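PDB 3TQT: D-alanine--D-alanine ligase from Coxiella burnetii, which catalyses the ATP-dependent joining of two D-alanines into D-alanyl-D-alanine, a building block of bacterial peptidoglycan. Local coordinates for residues Glu17-Ile28 against Val102-Gln110; Ala233-Leu244 against Tyr329-Leu338. All blocks are in the same frame, centred on the assembly; numbering follows the deposited sequence.

Contact 1: Glu17-Ile28 against Val102-Gln110; sequences EHEISIQSAKNI and VFPMVHGTQ
His-107 lays its imidazole along the first turns of helix 18-28, and two serines of that helix receive the segment 102-110. Ser-24 OG lies at the ring edge, in its plane, and shares a 2.8 Å hydrogen bond with His-107 NE2 in which either atom could be the donor. His-107 CD2 also comes to 3.4 Å from Ser-21 CA, and Ile-20 CG2 lies 3.9 Å from the same CD2. Ser-21 holds the backbone instead: with OG turned anti to its own N (chi1 167°), it donates to Met-105 O across 2.6 Å, tilted 24° from the carbonyl plane. Met-105 CG sits snugly against Ser-24 CB (3.5 Å), and the bends at chi2 and chi3 bring CE to 3.6 Å from Ile-28 CD1. That same CD1 methyl lies over one face of the Phe-103 ring in a CH-pi contact, 4.2 Å from its centroid. At the other end the N-cap residue Glu-17 packs CB on His-107 CB. In the second shell, Ile-320 O accepts a bond from His-107 ND1, fixing the ring's rotation from its other nitrogen, and Ser-21 OG bonds Gly-12 N. Strand 101-104 runs parallel to strand 5-12, which leads into helix 18-31: the helix's first turns meet the loop leaving the carboxy-terminal end of strand 101-104, while its later turns pack on the strands, as in the Rossmann-like N-terminal domain of D-alanine--D-alanine ligases.

Contact 2: Ala233-Leu244 against Tyr329-Leu338; sequences AVLGNGAPKASL and YPKMWEASGL
Ala-233 opens the hairpin 233-244 by pushing its methyl among three side chains of helix 329-335: CB is 3.4 Å from Tyr-329 CE1, with Trp-333 NE1 and Met-332 CE close behind. Val-234 turns its side chain away but offers its carbonyl, and Tyr-329 OH donates to Val-234 O over 2.7 Å, standing well above the carbonyl plane. The phenol reaches it because CG is anti to the backbone N (chi1 -172°), which carries the ring out along the strand. Leu-235 then sets CB 3.5 Å from Trp-333 CZ2 and meets Leu-338 through their CD2 methyls. On the returning strand Lys-241 brings its carbonyl to the indole edge. Ser-243 covers one indole face, its CB 3.8 Å over the centre of the six-membered ring and only 7° off the normal, while Leu-338 CD2 approaches the opposite face toward the rim. Ser-243 OG, set between backbone N and carbonyl carbon, accepts from Ala-233 N and donates to Leu-244 O. Leu-244 N ends the walk with a nearly straight 2.8 Å bond (167°) to Ser-336 OG, which itself donates to Met-332 O just before the Schellman turn at Gly-337. The chemistry is thus mixed: the indole lies between a serine methylene and a leucine methyl, while hydroxyls of both segments satisfy backbone groups around it, so apolar contact and directional bonds together fix the helix against the hairpin.

Overall arrangement
The two contacts illustrate how one chain packs helices on different partners: a strand end and its following loop in contact 1, a hairpin in contact 2. Contact 1 belongs to the N-terminal Rossmann-like domain and is almost wholly buried; contact 2, in the ATP-grasp part, is only partly buried and reaches the surface at Leu-244 and Ala-335. They share no strand or helix, yet helix 340-370 borders both, meeting Phe-103 in one and Leu-235 in the other, and Phe-323 bonds Ser-24 through its backbone while meeting Tyr-329 through its ring. Contact 1 sets a histidine-serine pair beside a small apolar cluster; in contact 2 polar bonds surround an indole; hydroxyls bind backbone carbonyls in both.

Contact 1: Glu17-Ile28 against Val102-Gln110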
loop_
_atom_site.group_PDB
_atom_site.type_symbol
_atom_site.label_atom_id
_atom_site.label_comp_id
_atom_site.label_asym_id
_atom_site.label_seq_id
_atom_site.Cartn_x
_atom_site.Cartn_y
_atom_site.Cartn_z
ATOM N N GLU A 17 -1.269 0.637 19.366
ATOM C CA GLU A 17 -1.474 -0.768 19.707
ATOM C C GLU A 17 -0.154 -1.463 20.056
ATOM O O GLU A 17 -0.072 -2.684 20.056
ATOM C CB GLU A 17 -2.193 -1.525 18.589
ATOM C CG GLU A 17 -3.692 -1.274 18.541
ATOM C CD GLU A 17 -4.052 -0.066 17.705
ATOM O OE1 GLU A 17 -3.600 0.004 16.541
ATOM O OE2 GLU A 17 -4.785 0.813 18.213
ATOM N N HIS A 18 0.859 -0.659 20.360
ATOM C CA HIS A 18 2.197 -1.136 20.706
ATOM C C HIS A 18 2.163 -2.278 21.728
ATOM O O HIS A 18 2.757 -3.333 21.512
ATOM C CB HIS A 18 2.999 0.042 21.260
ATOM C CG HIS A 18 4.449 -0.247 21.498
ATOM N ND1 HIS A 18 4.912 -0.831 22.661
ATOM C CD2 HIS A 18 5.547 0.024 20.754
ATOM C CE1 HIS A 18 6.225 -0.921 22.612
ATOM N NE2 HIS A 18 6.641 -0.412 21.464
ATOM N N GLU A 19 1.465 -2.077 22.838
ATOM C CA GLU A 19 1.449 -3.099 23.886
ATOM C C GLU A 19 0.712 -4.387 23.490
ATOM O O GLU A 19 1.136 -5.482 23.841
ATOM C CB GLU A 19 0.935 -2.522 25.209
ATOM C CG GLU A 19 1.871 -1.478 25.827
ATOM C CD GLU A 19 3.213 -2.065 26.283
ATOM O OE1 GLU A 19 3.280 -3.297 26.527
ATOM O OE2 GLU A 19 4.200 -1.295 26.396
ATOM N N ILE A 20 -0.384 -4.264 22.752
ATOM C CA ILE A 20 -1.060 -5.444 22.231
ATOM C C ILE A 20 -0.137 -6.195 21.253
ATOM O O ILE A 20 -0.113 -7.425 21.213
ATOM C CB ILE A 20 -2.364 -5.064 21.500
ATOM C CG1 ILE A 20 -3.239 -4.165 22.381
ATOM C CG2 ILE A 20 -3.122 -6.320 21.061
ATOM C CD1 ILE A 20 -4.456 -3.622 21.660
ATOM N N SER A 21 0.623 -5.442 20.466
ATOM C CA SER A 21 1.568 -6.027 19.523
ATOM C C SER A 21 2.566 -6.940 20.238
ATOM O O SER A 21 2.858 -8.071 19.796
ATOM C CB SER A 21 2.304 -4.914 18.771
ATOM O OG SER A 21 3.412 -5.433 18.073
ATOM N N ILE A 22 3.096 -6.443 21.348
ATOM C CA ILE A 22 4.036 -7.228 22.136
ATOM C C ILE A 22 3.361 -8.494 22.651
ATOM O O ILE A 22 3.958 -9.571 22.611
ATOM C CB ILE A 22 4.576 -6.415 23.325
ATOM C CG1 ILE A 22 5.453 -5.271 22.812
ATOM C CG2 ILE A 22 5.351 -7.322 24.276
ATOM C CD1 ILE A 22 5.546 -4.099 23.764
ATOM N N GLN A 23 2.129 -8.372 23.151
ATOM C CA GLN A 23 1.419 -9.554 23.647
ATOM C C GLN A 23 1.112 -10.560 22.525
ATOM O O GLN A 23 1.205 -11.766 22.734
ATOM C CB GLN A 23 0.155 -9.197 24.432
ATOM C CG GLN A 23 0.450 -8.489 25.757
ATOM C CD GLN A 23 1.523 -9.207 26.575
ATOM O OE1 GLN A 23 2.537 -8.611 26.959
ATOM N NE2 GLN A 23 1.301 -10.494 26.844
ATOM N N SER A 24 0.739 -10.062 21.352
ATOM C CA SER A 24 0.577 -10.924 20.179
ATOM C C SER A 24 1.886 -11.642 19.868
ATOM O O SER A 24 1.916 -12.857 19.680
ATOM C CB SER A 24 0.108 -10.108 18.960
ATOM O OG SER A 24 -1.173 -9.570 19.200
ATOM N N ALA A 25 2.973 -10.882 19.809
ATOM C CA ALA A 25 4.274 -11.447 19.492
ATOM C C ALA A 25 4.694 -12.494 20.516
ATOM O O ALA A 25 5.296 -13.501 20.160
ATOM C CB ALA A 25 5.324 -10.367 19.391
ATOM N N LYS A 26 4.382 -12.258 21.788
ATOM C CA LYS A 26 4.759 -13.220 22.811
ATOM C C LYS A 26 4.038 -14.542 22.596
ATOM O O LYS A 26 4.630 -15.604 22.718
ATOM C CB LYS A 26 4.491 -12.676 24.207
ATOM C CG LYS A 26 5.455 -11.590 24.629
ATOM C CD LYS A 26 5.117 -11.114 26.032
ATOM C CE LYS A 26 6.098 -10.066 26.517
ATOM N NZ LYS A 26 7.088 -10.641 27.460
ATOM N N ASN A 27 2.760 -14.483 22.264
ATOM C CA ASN A 27 2.017 -15.709 22.031
ATOM C C ASN A 27 2.583 -16.455 20.839
ATOM O O ASN A 27 2.764 -17.666 20.875
ATOM C CB ASN A 27 0.539 -15.412 21.782
ATOM C CG ASN A 27 -0.281 -16.670 21.621
ATOM O OD1 ASN A 27 -0.105 -17.636 22.364
ATOM N ND2 ASN A 27 -1.165 -16.679 20.635
ATOM N N ILE A 28 2.852 -15.714 19.775
ATOM C CA ILE A 28 3.409 -16.312 18.578
ATOM C C ILE A 28 4.763 -16.945 18.902
ATOM O O ILE A 28 5.031 -18.088 18.535
ATOM C CB ILE A 28 3.551 -15.260 17.476
ATOM C CG1 ILE A 28 2.160 -14.907 16.930
ATOM C CG2 ILE A 28 4.475 -15.766 16.352
ATOM C CD1 ILE A 28 2.136 -13.691 16.044
ATOM N N VAL A 102 9.526 -13.328 7.808
ATOM C CA VAL A 102 9.224 -12.328 8.818
ATOM C C VAL A 102 7.752 -12.407 9.175
ATOM O O VAL A 102 6.904 -12.593 8.309
ATOM C CB VAL A 102 9.587 -10.916 8.317
ATOM C CG1 VAL A 102 9.121 -9.863 9.295
ATOM C CG2 VAL A 102 11.095 -10.823 8.064
ATOM N N PHE A 103 7.458 -12.289 10.463
ATOM C CA PHE A 103 6.092 -12.307 10.924
ATOM C C PHE A 103 5.797 -10.903 11.433
ATOM O O PHE A 103 6.124 -10.575 12.563
ATOM C CB PHE A 103 5.962 -13.331 12.053
ATOM C CG PHE A 103 4.627 -14.015 12.112
ATOM C CD1 PHE A 103 4.539 -15.397 12.025
ATOM C CD2 PHE A 103 3.464 -13.280 12.235
ATOM C CE1 PHE A 103 3.317 -16.020 12.078
ATOM C CE2 PHE A 103 2.241 -13.901 12.295
ATOM C CZ PHE A 103 2.170 -15.273 12.216
ATOM N N PRO A 104 5.218 -10.049 10.574
ATOM C CA PRO A 104 4.947 -8.687 11.009
ATOM C C PRO A 104 3.815 -8.764 12.032
ATOM O O PRO A 104 2.744 -9.301 11.731
ATOM C CB PRO A 104 4.481 -7.984 9.723
ATOM C CG PRO A 104 4.635 -8.972 8.621
ATOM C CD PRO A 104 4.671 -10.323 9.238
ATOM N N MET A 105 4.052 -8.285 13.245
ATOM C CA MET A 105 3.016 -8.394 14.254
ATOM C C MET A 105 2.893 -7.060 14.946
ATOM O O MET A 105 2.687 -6.980 16.152
ATOM C CB MET A 105 3.297 -9.540 15.228
ATOM C CG MET A 105 2.132 -9.889 16.169
ATOM S SD MET A 105 0.495 -10.032 15.388
ATOM C CE MET A 105 0.875 -11.089 13.978
ATOM N N VAL A 106 3.039 -6.012 14.148
ATOM C CA VAL A 106 2.746 -4.664 14.587
ATOM C C VAL A 106 1.325 -4.321 14.147
ATOM O O VAL A 106 1.022 -4.322 12.950
ATOM C CB VAL A 106 3.737 -3.663 13.982
ATOM C CG1 VAL A 106 3.293 -2.234 14.283
ATOM C CG2 VAL A 106 5.134 -3.921 14.511
ATOM N N HIS A 107 0.452 -4.052 15.116
ATOM C CA HIS A 107 -0.933 -3.672 14.826
ATOM C C HIS A 107 -1.041 -2.178 14.546
ATOM O O HIS A 107 -0.312 -1.373 15.124
ATOM C CB HIS A 107 -1.868 -4.020 15.996
ATOM C CG HIS A 107 -1.708 -5.418 16.517
ATOM N ND1 HIS A 107 -2.044 -6.535 15.781
ATOM C CD2 HIS A 107 -1.264 -5.876 17.713
ATOM C CE1 HIS A 107 -1.799 -7.622 16.496
ATOM N NE2 HIS A 107 -1.329 -7.248 17.671
ATOM N N GLY A 108 -1.972 -1.819 13.667
ATOM C CA GLY A 108 -2.267 -0.434 13.362
ATOM C C GLY A 108 -1.202 0.285 12.556
ATOM O O GLY A 108 -0.584 -0.280 11.644
ATOM N N THR A 109 -1.003 1.554 12.896
ATOM C CA THR A 109 -0.035 2.393 12.213
ATOM C C THR A 109 1.299 1.677 12.012
ATOM O O THR A 109 1.793 0.974 12.904
ATOM C CB THR A 109 0.154 3.719 12.966
ATOM O OG1 THR A 109 -1.097 4.408 13.016
ATOM C CG2 THR A 109 1.169 4.597 12.272
ATOM N N GLN A 110 1.853 1.847 10.812
ATOM C CA GLN A 110 3.138 1.261 10.413
ATOM C C GLN A 110 3.056 -0.241 10.124
ATOM O O GLN A 110 3.613 -0.724 9.135
ATOM C CB GLN A 110 4.234 1.552 11.454
ATOM C CG GLN A 110 4.284 3.007 11.949
ATOM C CD GLN A 110 4.515 4.022 10.842
ATOM O OE1 GLN A 110 3.913 3.939 9.774
ATOM N NE2 GLN A 110 5.380 4.996 11.100
#

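Contact 2: Ala233-Leu244 against Tyr329-Leu338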
loop_
_atom_site.group_PDB
_atom_site.type_symbol
_atom_site.label_atom_id
_atom_site.label_comp_id
_atom_site.label_asym_id
_atom_site.label_seq_id
_atom_site.Cartn_x
_atom_site.Cartn_y
_atom_site.Cartn_z
ATOM N N ALA A 233 -12.204 -15.815 10.812
ATOM C CA ALA A 233 -10.783 -15.837 10.523
ATOM C C ALA A 233 -10.589 -16.512 9.181
ATOM O O ALA A 233 -11.095 -17.607 8.954
ATOM C CB ALA A 233 -10.035 -16.586 11.602
ATOM N N VAL A 234 -9.867 -15.842 8.291
ATOM C CA VAL A 234 -9.553 -16.391 6.976
ATOM C C VAL A 234 -8.060 -16.700 6.889
ATOM O O VAL A 234 -7.216 -15.952 7.395
ATOM C CB VAL A 234 -9.960 -15.418 5.857
ATOM C CG1 VAL A 234 -9.596 -15.985 4.479
ATOM C CG2 VAL A 234 -11.453 -15.128 5.932
ATOM N N LEU A 235 -7.745 -17.826 6.266
ATOM C CA LEU A 235 -6.360 -18.259 6.127
ATOM C C LEU A 235 -6.117 -18.775 4.728
ATOM O O LEU A 235 -6.872 -19.605 4.219
ATOM C CB LEU A 235 -6.073 -19.371 7.119
ATOM C CG LEU A 235 -4.724 -20.068 7.022
ATOM C CD1 LEU A 235 -3.613 -19.126 7.446
ATOM C CD2 LEU A 235 -4.771 -21.298 7.920
ATOM N N GLY A 236 -5.053 -18.284 4.104
ATOM C CA GLY A 236 -4.662 -18.803 2.810
ATOM C C GLY A 236 -4.109 -17.720 1.914
ATOM O O GLY A 236 -4.055 -16.555 2.293
ATOM N N ASN A 237 -3.707 -18.127 0.715
ATOM C CA ASN A 237 -3.288 -17.202 -0.313
ATOM C C ASN A 237 -4.364 -17.226 -1.373
ATOM O O ASN A 237 -5.359 -16.526 -1.254
ATOM C CB ASN A 237 -1.934 -17.620 -0.902
ATOM C CG ASN A 237 -0.769 -17.214 -0.016
ATOM O OD1 ASN A 237 -0.920 -16.349 0.846
ATOM N ND2 ASN A 237 0.400 -17.829 -0.230
ATOM N N GLY A 238 -4.176 -18.073 -2.380
ATOM C CA GLY A 238 -5.120 -18.180 -3.473
ATOM C C GLY A 238 -6.389 -18.936 -3.126
ATOM O O GLY A 238 -7.460 -18.612 -3.645
ATOM N N ALA A 239 -6.273 -19.941 -2.255
ATOM C CA ALA A 239 -7.424 -20.759 -1.871
ATOM C C ALA A 239 -7.756 -20.607 -0.388
ATOM O O ALA A 239 -7.515 -21.514 0.403
ATOM C CB ALA A 239 -7.179 -22.219 -2.208
ATOM N N PRO A 240 -8.331 -19.459 -0.020
ATOM C CA PRO A 240 -8.585 -19.097 1.380
ATOM C C PRO A 240 -9.610 -20.008 2.036
ATOM O O PRO A 240 -10.572 -20.422 1.388
ATOM C CB PRO A 240 -9.157 -17.672 1.281
ATOM C CG PRO A 240 -8.869 -17.215 -0.127
ATOM C CD PRO A 240 -8.869 -18.459 -0.955
ATOM N N LYS A 241 -9.394 -20.298 3.317
ATOM C CA LYS A 241 -10.320 -21.085 4.124
ATOM C C LYS A 241 -10.833 -20.207 5.248
ATOM O O LYS A 241 -10.136 -19.309 5.717
ATOM C CB LYS A 241 -9.628 -22.316 4.716
ATOM C CG LYS A 241 -9.210 -23.354 3.682
ATOM C CD LYS A 241 -8.474 -24.522 4.338
ATOM C CE LYS A 241 -7.236 -24.054 5.108
ATOM N NZ LYS A 241 -6.378 -25.183 5.598
ATOM N N ALA A 242 -12.057 -20.464 5.677
ATOM C CA ALA A 242 -12.670 -19.632 6.696
ATOM C C ALA A 242 -12.924 -20.447 7.956
ATOM O O ALA A 242 -13.319 -21.607 7.882
ATOM C CB ALA A 242 -13.962 -19.034 6.164
ATOM N N SER A 243 -12.683 -19.838 9.113
ATOM C CA SER A 243 -12.936 -20.482 10.397
ATOM C C SER A 243 -14.427 -20.506 10.673
ATOM O O SER A 243 -15.213 -19.903 9.953
ATOM C CB SER A 243 -12.257 -19.693 11.521
ATOM O OG SER A 243 -12.914 -18.437 11.702
ATOM N N LEU A 244 -14.816 -21.207 11.729
ATOM C CA LEU A 244 -16.143 -21.020 12.275
ATOM C C LEU A 244 -16.230 -19.580 12.760
ATOM O O LEU A 244 -15.250 -19.030 13.276
ATOM C CB LEU A 244 -16.397 -21.991 13.423
ATOM C CG LEU A 244 -16.429 -23.448 12.955
ATOM C CD1 LEU A 244 -16.585 -24.400 14.121
ATOM C CD2 LEU A 244 -17.537 -23.650 11.928
ATOM N N TYR A 329 -8.643 -14.134 16.384
ATOM C CA TYR A 329 -8.119 -14.811 15.201
ATOM C C TYR A 329 -7.593 -16.228 15.519
ATOM O O TYR A 329 -8.093 -17.203 14.977
ATOM C CB TYR A 329 -7.083 -13.975 14.444
ATOM C CG TYR A 329 -6.722 -14.636 13.131
ATOM C CD1 TYR A 329 -7.436 -14.355 11.968
ATOM C CD2 TYR A 329 -5.713 -15.581 13.071
ATOM C CE1 TYR A 329 -7.129 -14.987 10.768
ATOM C CE2 TYR A 329 -5.401 -16.212 11.883
ATOM C CZ TYR A 329 -6.105 -15.917 10.741
ATOM O OH TYR A 329 -5.789 -16.563 9.566
ATOM N N PRO A 330 -6.598 -16.347 16.405
ATOM C CA PRO A 330 -6.189 -17.714 16.741
ATOM C C PRO A 330 -7.284 -18.525 17.437
ATOM O O PRO A 330 -7.368 -19.715 17.153
ATOM C CB PRO A 330 -4.993 -17.514 17.675
ATOM C CG PRO A 330 -5.103 -16.101 18.167
ATOM C CD PRO A 330 -5.716 -15.344 17.023
ATOM N N LYS A 331 -8.085 -17.918 18.317
ATOM C CA LYS A 331 -9.130 -18.668 19.015
ATOM C C LYS A 331 -10.156 -19.264 18.050
ATOM O O LYS A 331 -10.579 -20.399 18.212
ATOM C CB LYS A 331 -9.844 -17.803 20.052
ATOM C CG LYS A 331 -9.108 -17.660 21.360
ATOM C CD LYS A 331 -9.924 -16.811 22.336
ATOM C CE LYS A 331 -11.350 -17.334 22.474
ATOM N NZ LYS A 331 -12.177 -16.514 23.408
ATOM N N MET A 332 -10.571 -18.495 17.053
ATOM C CA MET A 332 -11.505 -19.015 16.062
ATOM C C MET A 332 -10.920 -20.212 15.311
ATOM O O MET A 332 -11.602 -21.227 15.113
ATOM C CB MET A 332 -11.930 -17.923 15.085
ATOM C CG MET A 332 -12.960 -16.980 15.686
ATOM S SD MET A 332 -13.610 -15.825 14.481
ATOM C CE MET A 332 -12.242 -14.683 14.303
ATOM N N TRP A 333 -9.660 -20.105 14.888
ATOM C CA TRP A 333 -9.030 -21.257 14.242
ATOM C C TRP A 333 -8.956 -22.465 15.168
ATOM O O TRP A 333 -9.268 -23.581 14.755
ATOM C CB TRP A 333 -7.658 -20.926 13.638
ATOM C CG TRP A 333 -7.800 -20.330 12.275
ATOM C CD1 TRP A 333 -7.339 -19.117 11.850
ATOM C CD2 TRP A 333 -8.508 -20.901 11.167
ATOM N NE1 TRP A 333 -7.698 -18.909 10.545
ATOM C CE2 TRP A 333 -8.416 -19.986 10.101
ATOM C CE3 TRP A 333 -9.205 -22.099 10.973
ATOM C CZ2 TRP A 333 -8.993 -20.233 8.855
ATOM C CZ3 TRP A 333 -9.775 -22.344 9.737
ATOM C CH2 TRP A 333 -9.661 -21.416 8.692
ATOM N N GLU A 334 -8.551 -22.251 16.414
ATOM C CA GLU A 334 -8.483 -23.365 17.364
ATOM C C GLU A 334 -9.843 -24.030 17.463
ATOM O O GLU A 334 -9.950 -25.253 17.519
ATOM C CB GLU A 334 -8.041 -22.892 18.749
ATOM C CG GLU A 334 -6.681 -22.243 18.794
ATOM C CD GLU A 334 -6.195 -22.036 20.214
ATOM O OE1 GLU A 334 -6.752 -22.676 21.133
ATOM O OE2 GLU A 334 -5.257 -21.232 20.407
ATOM N N ALA A 335 -10.886 -23.209 17.489
ATOM C CA ALA A 335 -12.247 -23.704 17.634
ATOM C C ALA A 335 -12.703 -24.431 16.377
ATOM O O ALA A 335 -13.712 -25.136 16.393
ATOM C CB ALA A 335 -13.201 -22.560 17.963
ATOM N N SER A 336 -11.945 -24.255 15.297
ATOM C CA SER A 336 -12.267 -24.853 14.010
ATOM C C SER A 336 -11.427 -26.097 13.737
ATOM O O SER A 336 -11.494 -26.674 12.656
ATOM C CB SER A 336 -12.052 -23.832 12.886
ATOM O OG SER A 336 -12.908 -22.722 13.075
ATOM N N GLY A 337 -10.620 -26.490 14.713
ATOM C CA GLY A 337 -9.798 -27.679 14.579
ATOM C C GLY A 337 -8.394 -27.384 14.089
ATOM O O GLY A 337 -7.685 -28.286 13.653
ATOM N N LEU A 338 -7.977 -26.126 14.154
ATOM C CA LEU A 338 -6.615 -25.789 13.755
ATOM C C LEU A 338 -5.845 -25.200 14.935
ATOM O O LEU A 338 -5.967 -24.016 15.211
ATOM C CB LEU A 338 -6.634 -24.790 12.589
ATOM C CG LEU A 338 -5.279 -24.371 12.009
ATOM C CD1 LEU A 338 -4.525 -25.550 11.404
ATOM C CD2 LEU A 338 -5.467 -23.279 10.960
#